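Local coordinates for protein putative DD-carboxypeptidase TP_0574 (Treponema pallidum, PDB 1O75) that binds penicillin and shows zinc-stimulated carboxypeptidase activity on synthetic depsipeptides, and may thereby reduce the cross-linking of peptidoglycan in this spirochaete, at residues 45-50 with 299-304. The protein carries 2 engineered substitutions. Residues are numbered along the deposited sequence; the frame is centred on the assembly and turned at random.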
ATOM      1  N   LEU B  45      -4.607 -22.806   9.142  1.00 39.74           N
ATOM      2  CA  LEU B  45      -5.679 -21.831   9.094  1.00 36.45           C
ATOM      3  C   LEU B  45      -6.491 -22.104  10.350  1.00 35.56           C
ATOM      4  O   LEU B  45      -6.432 -23.207  10.890  1.00 32.64           O
ATOM      5  CB  LEU B  45      -6.535 -22.039   7.846  1.00 36.33           C
ATOM      6  CG  LEU B  45      -5.789 -21.820   6.533  1.00 35.14           C
ATOM      7  CD1 LEU B  45      -6.711 -22.079   5.355  1.00 36.39           C
ATOM      8  CD2 LEU B  45      -5.229 -20.392   6.500  1.00 36.18           C
ATOM      9  N   ASP B  46      -7.213 -21.100  10.841  1.00 34.26           N
ATOM     10  CA  ASP B  46      -8.075 -21.277  12.017  1.00 34.13           C
ATOM     11  C   ASP B  46      -9.390 -21.717  11.371  1.00 33.66           C
ATOM     12  O   ASP B  46     -10.257 -20.897  11.093  1.00 32.80           O
ATOM     13  CB  ASP B  46      -8.281 -19.947  12.752  1.00 34.30           C
ATOM     14  CG  ASP B  46      -9.284 -20.059  13.895  1.00 38.72           C
ATOM     15  OD1 ASP B  46      -9.956 -21.112  14.022  1.00 39.65           O
ATOM     16  OD2 ASP B  46      -9.403 -19.087  14.673  1.00 39.96           O
ATOM     17  N   ALA B  47      -9.530 -23.015  11.143  1.00 32.88           N
ATOM     18  CA  ALA B  47     -10.701 -23.548  10.464  1.00 33.06           C
ATOM     19  C   ALA B  47     -11.820 -24.086  11.343  1.00 31.96           C
ATOM     20  O   ALA B  47     -12.735 -24.731  10.843  1.00 34.26           O
ATOM     21  CB  ALA B  47     -10.247 -24.634   9.482  1.00 33.91           C
ATOM     22  N   GLY B  48     -11.768 -23.814  12.637  1.00 31.38           N
ATOM     23  CA  GLY B  48     -12.797 -24.324  13.524  1.00 30.16           C
ATOM     24  C   GLY B  48     -13.962 -23.395  13.779  1.00 31.62           C
ATOM     25  O   GLY B  48     -14.406 -22.650  12.898  1.00 32.57           O
ATOM     26  N   MET B  49     -14.467 -23.472  15.000  1.00 29.84           N
ATOM     27  CA  MET B  49     -15.579 -22.656  15.436  1.00 29.46           C
ATOM     28  C   MET B  49     -15.088 -21.364  16.092  1.00 28.29           C
ATOM     29  O   MET B  49     -14.293 -20.648  15.484  1.00 27.80           O
ATOM     30  CB  MET B  49     -16.475 -23.476  16.373  1.00 31.21           C
ATOM     31  CG  MET B  49     -17.224 -24.625  15.630  1.00 30.60           C
ATOM     32  SD  MET B  49     -18.389 -23.992  14.336  1.00 33.90           S
ATOM     33  CE  MET B  49     -19.670 -23.290  15.384  1.00 29.52           C
ATOM     34  N   PHE B  50     -15.539 -21.053  17.306  1.00 26.02           N
ATOM     35  CA  PHE B  50     -15.144 -19.797  17.932  1.00 29.40           C
ATOM     36  C   PHE B  50     -14.168 -19.818  19.109  1.00 30.79           C
ATOM     37  O   PHE B  50     -14.052 -18.825  19.838  1.00 30.76           O
ATOM     38  CB  PHE B  50     -16.398 -18.994  18.308  1.00 28.11           C
ATOM     39  CG  PHE B  50     -17.191 -18.550  17.098  1.00 28.78           C
ATOM     40  CD1 PHE B  50     -18.160 -19.382  16.536  1.00 27.89           C
ATOM     41  CD2 PHE B  50     -16.891 -17.334  16.471  1.00 28.05           C
ATOM     42  CE1 PHE B  50     -18.824 -19.004  15.351  1.00 28.99           C
ATOM     43  CE2 PHE B  50     -17.542 -16.943  15.290  1.00 28.50           C
ATOM     44  CZ  PHE B  50     -18.507 -17.777  14.732  1.00 27.79           C
ATOM     45  N   ASN B 299     -13.599 -18.573   4.261  1.00 25.18           N
ATOM     46  CA  ASN B 299     -13.121 -19.838   3.701  1.00 26.82           C
ATOM     47  C   ASN B 299     -14.320 -20.752   3.885  1.00 25.00           C
ATOM     48  O   ASN B 299     -14.695 -21.055   5.006  1.00 26.03           O
ATOM     49  CB  ASN B 299     -11.924 -20.410   4.458  1.00 27.74           C
ATOM     50  CG  ASN B 299     -11.428 -21.700   3.832  1.00 31.18           C
ATOM     51  OD1 ASN B 299     -12.139 -22.708   3.833  1.00 29.83           O
ATOM     52  ND2 ASN B 299     -10.211 -21.675   3.285  1.00 28.00           N
ATOM     53  N   TYR B 300     -14.916 -21.186   2.780  1.00 26.23           N
ATOM     54  CA  TYR B 300     -16.126 -22.008   2.857  1.00 26.47           C
ATOM     55  C   TYR B 300     -15.961 -23.287   3.658  1.00 27.93           C
ATOM     56  O   TYR B 300     -16.938 -23.870   4.113  1.00 27.62           O
ATOM     57  CB  TYR B 300     -16.614 -22.328   1.442  1.00 26.16           C
ATOM     58  CG  TYR B 300     -16.789 -21.084   0.591  1.00 26.88           C
ATOM     59  CD1 TYR B 300     -16.288 -21.033  -0.715  1.00 25.91           C
ATOM     60  CD2 TYR B 300     -17.459 -19.952   1.095  1.00 28.09           C
ATOM     61  CE1 TYR B 300     -16.444 -19.892  -1.504  1.00 25.30           C
ATOM     62  CE2 TYR B 300     -17.628 -18.809   0.313  1.00 25.96           C
ATOM     63  CZ  TYR B 300     -17.118 -18.787  -0.986  1.00 25.64           C
ATOM     64  OH  TYR B 300     -17.290 -17.668  -1.767  1.00 26.79           O
ATOM     65  N   GLY B 301     -14.715 -23.716   3.849  1.00 27.88           N
ATOM     66  CA  GLY B 301     -14.480 -24.950   4.584  1.00 26.74           C
ATOM     67  C   GLY B 301     -14.320 -24.834   6.085  1.00 29.34           C
ATOM     68  O   GLY B 301     -14.170 -25.850   6.754  1.00 28.76           O
ATOM     69  N   PHE B 302     -14.341 -23.617   6.640  1.00 29.36           N
ATOM     70  CA  PHE B 302     -14.194 -23.466   8.086  1.00 28.84           C
ATOM     71  C   PHE B 302     -15.479 -23.899   8.761  1.00 27.85           C
ATOM     72  O   PHE B 302     -16.564 -23.677   8.233  1.00 28.92           O
ATOM     73  CB  PHE B 302     -13.912 -22.009   8.472  1.00 26.59           C
ATOM     74  CG  PHE B 302     -12.548 -21.490   8.036  1.00 27.40           C
ATOM     75  CD1 PHE B 302     -11.603 -22.326   7.431  1.00 28.18           C
ATOM     76  CD2 PHE B 302     -12.212 -20.154   8.261  1.00 24.84           C
ATOM     77  CE1 PHE B 302     -10.335 -21.830   7.057  1.00 27.66           C
ATOM     78  CE2 PHE B 302     -10.971 -19.649   7.902  1.00 27.17           C
ATOM     79  CZ  PHE B 302     -10.020 -20.488   7.294  1.00 26.09           C
ATOM     80  N   ASP B 303     -15.380 -24.496   9.939  1.00 28.72           N
ATOM     81  CA  ASP B 303     -16.595 -24.930  10.622  1.00 28.62           C
ATOM     82  C   ASP B 303     -17.564 -23.793  10.917  1.00 31.53           C
ATOM     83  O   ASP B 303     -18.786 -23.985  10.843  1.00 27.73           O
ATOM     84  CB  ASP B 303     -16.269 -25.648  11.927  1.00 32.00           C
ATOM     85  CG  ASP B 303     -15.497 -26.942  11.713  1.00 33.40           C
ATOM     86  OD1 ASP B 303     -15.561 -27.524  10.606  1.00 33.27           O
ATOM     87  OD2 ASP B 303     -14.830 -27.373  12.670  1.00 36.84           O
ATOM     88  N   ARG B 304     -17.041 -22.604  11.254  1.00 29.47           N
ATOM     89  CA  ARG B 304     -17.938 -21.496  11.559  1.00 25.97           C
ATOM     90  C   ARG B 304     -18.661 -20.948  10.335  1.00 25.25           C
ATOM     91  O   ARG B 304     -19.533 -20.089  10.470  1.00 27.43           O
ATOM     92  CB  ARG B 304     -17.193 -20.362  12.283  1.00 24.02           C
ATOM     93  CG  ARG B 304     -16.039 -19.687  11.509  1.00 22.37           C
ATOM     94  CD  ARG B 304     -15.279 -18.680  12.450  1.00 23.15           C
ATOM     95  NE  ARG B 304     -14.051 -18.191  11.816  1.00 26.36           N
ATOM     96  CZ  ARG B 304     -12.915 -18.888  11.740  1.00 28.39           C
ATOM     97  NH1 ARG B 304     -12.839 -20.090  12.286  1.00 26.02           N
ATOM     98  NH2 ARG B 304     -11.878 -18.426  11.038  1.00 28.12           N
TER
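R304 holds the backbone of the loop 45-50 with its guanidinium group. NH1 and NH2 both donate to D46 O, each at 3.0 Å. This carbonyl oxygen lies close to the guanidinium plane, at its edge. NH2 meets it almost along the C=O axis (162°), whereas NH1 stands above the carbonyl plane. NH1 also gives a weak bond to G48 O. The D46 carboxylate adds a long salt bridge, OD1 to NH1 of R304 at 3.5 Å. D46 OD2 has its stronger salt bridge with K279, and R304 NH2 one with D283.

The R304 chain reaches the loop by placing CG between the backbone N and the carbonyl carbon (chi1 62°) and then running extended to NE. Its CD lies over one face of the F50 ring. Two backbone bonds run alongside: D303 N to A47 O at 2.8 Å, nearly straight, and R304 N to G48 O at 3.1 Å.

The F302 ring is packed on both faces. D46 O and A47 CA cover one, the latter as a CH-pi contact. A47 CB is 3.4 Å from F302 CD1, and L45 CB and CD1 rest against the far end of the ring. N299 CB lies over the centre of the other face. M49, bent at chi2 and chi3, packs SD closely on D303, 3.6 Å from its CB.

The outer side is looser. G301 barely touches the loop, and A47 and D303 also have a solvent side.

N299 to F302 form a type I beta turn. Within it N299 OD1 accepts from G301 N, an Asx turn, while N299 ND2 bonds to G226 O. D46 centres an inverse gamma turn. Segment 45-50 leads into strand 53-56 of the large mixed sheet, with F50 meeting W21 of helix 17-25. Strands 293-298 and 311-319 lie in two different four-stranded antiparallel sheets, and the loop containing 299-304 passes from one to the other.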